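Local coordinates for beta-lactamase-related domain-containing protein (Bacteroides dorei DSM 17855, PDB 5TGF) that is of unknown function but belongs to the beta-lactamase-related serine hydrolase family, probably acts as a hydrolase, and can bind calcium, at residues Asp120-Ile132 and Gln153-Phe167. Residues are numbered along the deposited sequence; the frame is centred on the assembly and turned at random.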
# COMPACT_ATOMS: atom_id res chain seq x y z
N ASP A 120 -17.29 -3.55 -5.71
CA ASP A 120 -16.34 -4.01 -6.77
C ASP A 120 -15.51 -5.17 -6.23
O ASP A 120 -14.62 -4.94 -5.42
CB ASP A 120 -15.38 -2.87 -7.19
CG ASP A 120 -14.34 -3.32 -8.23
OD1 ASP A 120 -14.05 -4.54 -8.32
OD2 ASP A 120 -13.78 -2.45 -8.97
N ASN A 121 -15.91 -6.40 -6.60
CA ASN A 121 -15.17 -7.63 -6.30
C ASN A 121 -14.66 -8.28 -7.61
O ASN A 121 -14.39 -9.48 -7.65
CB ASN A 121 -16.06 -8.64 -5.56
CG ASN A 121 -16.44 -8.19 -4.16
OD1 ASN A 121 -15.62 -7.62 -3.45
ND2 ASN A 121 -17.66 -8.50 -3.74
N TYR A 122 -14.52 -7.49 -8.67
CA TYR A 122 -14.18 -8.04 -9.99
C TYR A 122 -12.84 -8.78 -9.97
O TYR A 122 -11.88 -8.29 -9.45
CB TYR A 122 -14.11 -6.93 -11.02
CG TYR A 122 -15.48 -6.38 -11.44
CD1 TYR A 122 -16.23 -7.06 -12.38
CD2 TYR A 122 -15.98 -5.20 -10.92
CE1 TYR A 122 -17.45 -6.57 -12.81
CE2 TYR A 122 -17.19 -4.69 -11.35
CZ TYR A 122 -17.94 -5.40 -12.29
OH TYR A 122 -19.16 -4.95 -12.78
N ASN A 123 -12.78 -9.90 -10.67
CA ASN A 123 -11.51 -10.59 -10.91
C ASN A 123 -10.89 -10.26 -12.27
O ASN A 123 -9.80 -10.75 -12.60
CB ASN A 123 -11.69 -12.08 -10.75
CG ASN A 123 -11.94 -12.47 -9.33
OD1 ASN A 123 -11.24 -12.04 -8.42
ND2 ASN A 123 -12.90 -13.33 -9.13
N HIS A 124 -11.54 -9.37 -13.02
CA HIS A 124 -10.95 -8.85 -14.25
C HIS A 124 -11.10 -7.37 -14.34
O HIS A 124 -12.22 -6.82 -14.23
CB HIS A 124 -11.60 -9.51 -15.48
CG HIS A 124 -11.52 -11.00 -15.46
ND1 HIS A 124 -10.39 -11.69 -15.83
CD2 HIS A 124 -12.41 -11.93 -15.02
CE1 HIS A 124 -10.56 -12.98 -15.58
NE2 HIS A 124 -11.78 -13.14 -15.09
N LEU A 125 -9.99 -6.69 -14.55
CA LEU A 125 -10.03 -5.24 -14.53
C LEU A 125 -10.79 -4.62 -15.69
O LEU A 125 -11.38 -3.55 -15.55
CB LEU A 125 -8.63 -4.68 -14.41
CG LEU A 125 -7.90 -4.99 -13.12
CD1 LEU A 125 -6.56 -4.26 -13.15
CD2 LEU A 125 -8.73 -4.60 -11.90
N ASP A 126 -10.82 -5.30 -16.84
CA ASP A 126 -11.58 -4.74 -17.95
C ASP A 126 -13.06 -4.58 -17.63
O ASP A 126 -13.66 -3.55 -17.95
CB ASP A 126 -11.36 -5.52 -19.26
CG ASP A 126 -11.88 -6.95 -19.24
OD1 ASP A 126 -12.23 -7.52 -18.18
OD2 ASP A 126 -11.87 -7.56 -20.33
N SER A 127 -13.64 -5.58 -16.95
CA SER A 127 -15.02 -5.48 -16.46
C SER A 127 -15.18 -4.42 -15.34
O SER A 127 -16.15 -3.67 -15.31
CB SER A 127 -15.48 -6.84 -15.92
OG SER A 127 -15.46 -7.82 -16.93
N ALA A 128 -14.21 -4.35 -14.44
CA ALA A 128 -14.26 -3.33 -13.36
C ALA A 128 -14.29 -1.94 -13.94
O ALA A 128 -15.05 -1.11 -13.47
CB ALA A 128 -13.07 -3.46 -12.42
N VAL A 129 -13.45 -1.68 -14.92
CA VAL A 129 -13.28 -0.33 -15.43
C VAL A 129 -14.47 0.15 -16.28
O VAL A 129 -14.80 1.33 -16.27
CB VAL A 129 -11.95 -0.21 -16.22
CG1 VAL A 129 -11.92 1.08 -17.00
CG2 VAL A 129 -10.78 -0.27 -15.27
N THR A 130 -15.14 -0.77 -16.97
CA THR A 130 -16.42 -0.47 -17.62
C THR A 130 -17.48 0.03 -16.65
O THR A 130 -18.18 1.01 -16.93
CB THR A 130 -16.96 -1.71 -18.37
OG1 THR A 130 -15.99 -2.13 -19.32
CG2 THR A 130 -18.27 -1.36 -19.12
N GLU A 131 -17.59 -0.59 -15.48
CA GLU A 131 -18.53 -0.09 -14.47
C GLU A 131 -18.09 1.26 -13.89
O GLU A 131 -18.92 2.17 -13.71
CB GLU A 131 -18.75 -1.08 -13.36
CG GLU A 131 -19.73 -0.56 -12.31
CD GLU A 131 -20.44 -1.64 -11.54
OE1 GLU A 131 -20.02 -2.82 -11.63
OE2 GLU A 131 -21.41 -1.30 -10.81
N ILE A 132 -16.79 1.43 -13.65
CA ILE A 132 -16.31 2.69 -13.10
C ILE A 132 -16.52 3.85 -14.10
O ILE A 132 -16.79 4.99 -13.70
CB ILE A 132 -14.84 2.58 -12.66
CG1 ILE A 132 -14.72 1.56 -11.53
CG2 ILE A 132 -14.27 3.96 -12.27
CD1 ILE A 132 -13.31 0.99 -11.41
N GLN A 153 -8.11 0.74 -9.77
CA GLN A 153 -8.56 -0.23 -10.78
C GLN A 153 -8.25 0.26 -12.18
O GLN A 153 -7.79 -0.51 -13.01
CB GLN A 153 -10.06 -0.53 -10.69
CG GLN A 153 -10.53 -1.03 -9.35
CD GLN A 153 -10.08 -2.44 -9.07
OE1 GLN A 153 -8.97 -2.67 -8.58
NE2 GLN A 153 -10.95 -3.39 -9.37
N ILE A 154 -8.48 1.53 -12.41
CA ILE A 154 -8.18 2.15 -13.71
C ILE A 154 -6.67 2.12 -13.96
O ILE A 154 -6.23 1.73 -15.05
CB ILE A 154 -8.69 3.59 -13.78
CG1 ILE A 154 -10.21 3.63 -13.56
CG2 ILE A 154 -8.32 4.24 -15.10
CD1 ILE A 154 -10.75 5.04 -13.68
N ALA A 155 -5.88 2.51 -12.96
CA ALA A 155 -4.42 2.46 -13.04
C ALA A 155 -3.93 1.07 -13.41
O ALA A 155 -3.09 0.91 -14.31
CB ALA A 155 -3.76 2.92 -11.73
N GLY A 156 -4.46 0.06 -12.73
CA GLY A 156 -4.12 -1.31 -13.04
C GLY A 156 -4.46 -1.71 -14.48
O GLY A 156 -3.69 -2.44 -15.11
N ARG A 157 -5.62 -1.28 -14.97
CA ARG A 157 -6.04 -1.60 -16.33
C ARG A 157 -5.12 -0.93 -17.37
O ARG A 157 -4.86 -1.52 -18.42
CB ARG A 157 -7.48 -1.17 -16.56
CG ARG A 157 -8.05 -1.49 -17.94
CD ARG A 157 -8.10 -2.96 -18.22
NE ARG A 157 -8.49 -3.19 -19.63
CZ ARG A 157 -7.99 -4.14 -20.41
NH1 ARG A 157 -7.13 -5.03 -19.96
NH2 ARG A 157 -8.39 -4.21 -21.68
N MSE A 158 -4.59 0.25 -17.06
CA MSE A 158 -3.70 0.91 -18.00
C MSE A 158 -2.42 0.09 -18.14
O MSE A 158 -1.91 -0.08 -19.26
CB MSE A 158 -3.37 2.34 -17.62
CG MSE A 158 -4.56 3.31 -17.65
SE MSE A 158 -4.16 4.97 -16.69
CE MSE A 158 -2.93 5.90 -17.92
N ALA A 159 -1.95 -0.50 -17.02
CA ALA A 159 -0.76 -1.35 -17.07
C ALA A 159 -1.03 -2.64 -17.85
O ALA A 159 -0.16 -3.09 -18.63
CB ALA A 159 -0.24 -1.64 -15.67
N GLU A 160 -2.23 -3.20 -17.70
CA GLU A 160 -2.64 -4.39 -18.42
C GLU A 160 -2.57 -4.17 -19.94
O GLU A 160 -2.08 -5.03 -20.68
CB GLU A 160 -4.05 -4.84 -18.07
CG GLU A 160 -4.22 -5.45 -16.70
CD GLU A 160 -5.60 -6.06 -16.46
OE1 GLU A 160 -6.56 -5.77 -17.22
OE2 GLU A 160 -5.75 -6.86 -15.51
N VAL A 161 -3.10 -3.04 -20.39
CA VAL A 161 -3.09 -2.70 -21.80
C VAL A 161 -1.66 -2.47 -22.32
O VAL A 161 -1.32 -2.94 -23.39
CB VAL A 161 -4.03 -1.50 -22.07
CG1 VAL A 161 -3.88 -0.96 -23.49
CG2 VAL A 161 -5.45 -1.94 -21.82
N ALA A 162 -0.82 -1.86 -21.51
CA ALA A 162 0.55 -1.58 -21.95
C ALA A 162 1.37 -2.86 -22.12
O ALA A 162 2.25 -2.92 -23.01
CB ALA A 162 1.21 -0.63 -20.97
N MSE A 163 1.06 -3.88 -21.33
CA MSE A 163 1.77 -5.15 -21.40
C MSE A 163 1.07 -6.23 -22.21
O MSE A 163 1.65 -7.30 -22.43
CB MSE A 163 1.95 -5.73 -19.99
CG MSE A 163 2.79 -4.84 -19.09
SE MSE A 163 4.66 -4.92 -19.70
CE MSE A 163 5.11 -6.75 -19.16
N GLY A 164 -0.20 -6.04 -22.53
CA GLY A 164 -1.00 -7.11 -23.13
C GLY A 164 -1.20 -8.32 -22.24
O GLY A 164 -1.30 -9.44 -22.73
N LYS A 165 -1.36 -8.09 -20.93
CA LYS A 165 -1.38 -9.18 -19.96
C LYS A 165 -2.15 -8.72 -18.70
O LYS A 165 -2.07 -7.56 -18.33
CB LYS A 165 0.06 -9.53 -19.56
CG LYS A 165 0.26 -10.92 -19.02
CD LYS A 165 1.77 -11.24 -18.90
CE LYS A 165 1.94 -12.47 -18.01
NZ LYS A 165 3.35 -12.95 -17.88
N GLU A 166 -2.86 -9.63 -18.06
CA GLU A 166 -3.69 -9.24 -16.92
C GLU A 166 -2.84 -8.99 -15.66
O GLU A 166 -1.68 -9.43 -15.56
CB GLU A 166 -4.78 -10.28 -16.67
CG GLU A 166 -5.93 -10.20 -17.68
CD GLU A 166 -7.20 -10.83 -17.16
OE1 GLU A 166 -7.26 -12.07 -17.10
OE2 GLU A 166 -8.12 -10.11 -16.71
N PHE A 167 -3.42 -8.26 -14.72
CA PHE A 167 -2.69 -7.69 -13.59
C PHE A 167 -2.14 -8.74 -12.63
O PHE A 167 -1.01 -8.61 -12.12
CB PHE A 167 -3.56 -6.66 -12.84
CG PHE A 167 -2.80 -5.90 -11.78
CD1 PHE A 167 -2.08 -4.78 -12.10
CD2 PHE A 167 -2.73 -6.38 -10.49
CE1 PHE A 167 -1.32 -4.11 -11.14
CE2 PHE A 167 -2.01 -5.70 -9.51
CZ PHE A 167 -1.30 -4.58 -9.85
O HOH W 1 -11.76 -5.86 -8.02
O HOH W 2 -7.47 -8.37 -14.56
O HOH W 3 -8.72 -7.42 -17.47
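Leu125, in the first turn of helix 125-132, is a knob in a hole formed by Gln153, Gly156, Glu160 and Phe167, and it illustrates how one aliphatic side chain can seat a helix start against a second helix. Its CD1 lies 3.6 Å from Gly156 C, so the bare glycine backbone forms the floor of the hole, while CD2 rests against the Gln153 amide. Further along, Val129 CG2 packs on Arg157 CB at 3.7 Å, Asp126 CB lies over one guanidinium face of Arg157, offset toward the rim, and Ile132 meets Gln153 through CD1 and Ile154 through CG2.

Polar groups flank this core. His124, the N-cap, donates from ND1 to the syn lone pair of Glu166 OE2 (2.9 Å, 165°), with ring and carboxylate nearly coplanar. Two waters extend the link, one joining Leu125 N and the other Asp126 N to the carboxylates of Glu160 and Glu166. On the far side of Leu125, the bend of Gln153 at chi2 (-72°) turns its amide toward Leu125 CD2 and Asp120, whose OD2 takes a weak bond from NE2 (3.0 Å).

In the second shell, Glu160 OE1 takes a salt bridge from Arg157 NH1 (2.9 Å) and OE2 the N-H of Phe167 N (2.8 Å), fixing the carboxylate's rotation. Val161 CG2 backs the opposite guanidinium face. Asp120 OD1 closes an Asx turn with Tyr122 N.

The short helix segments cross at -132°, 9.2 Å apart at closest, in what is probably the helical part of a beta-lactamase fold, away from the six-stranded antiparallel sheet; helix 198-201 packs on Leu125, Val67 of helix 60-74 on Phe167, and Leu103 of helix 100-103 on Ile154.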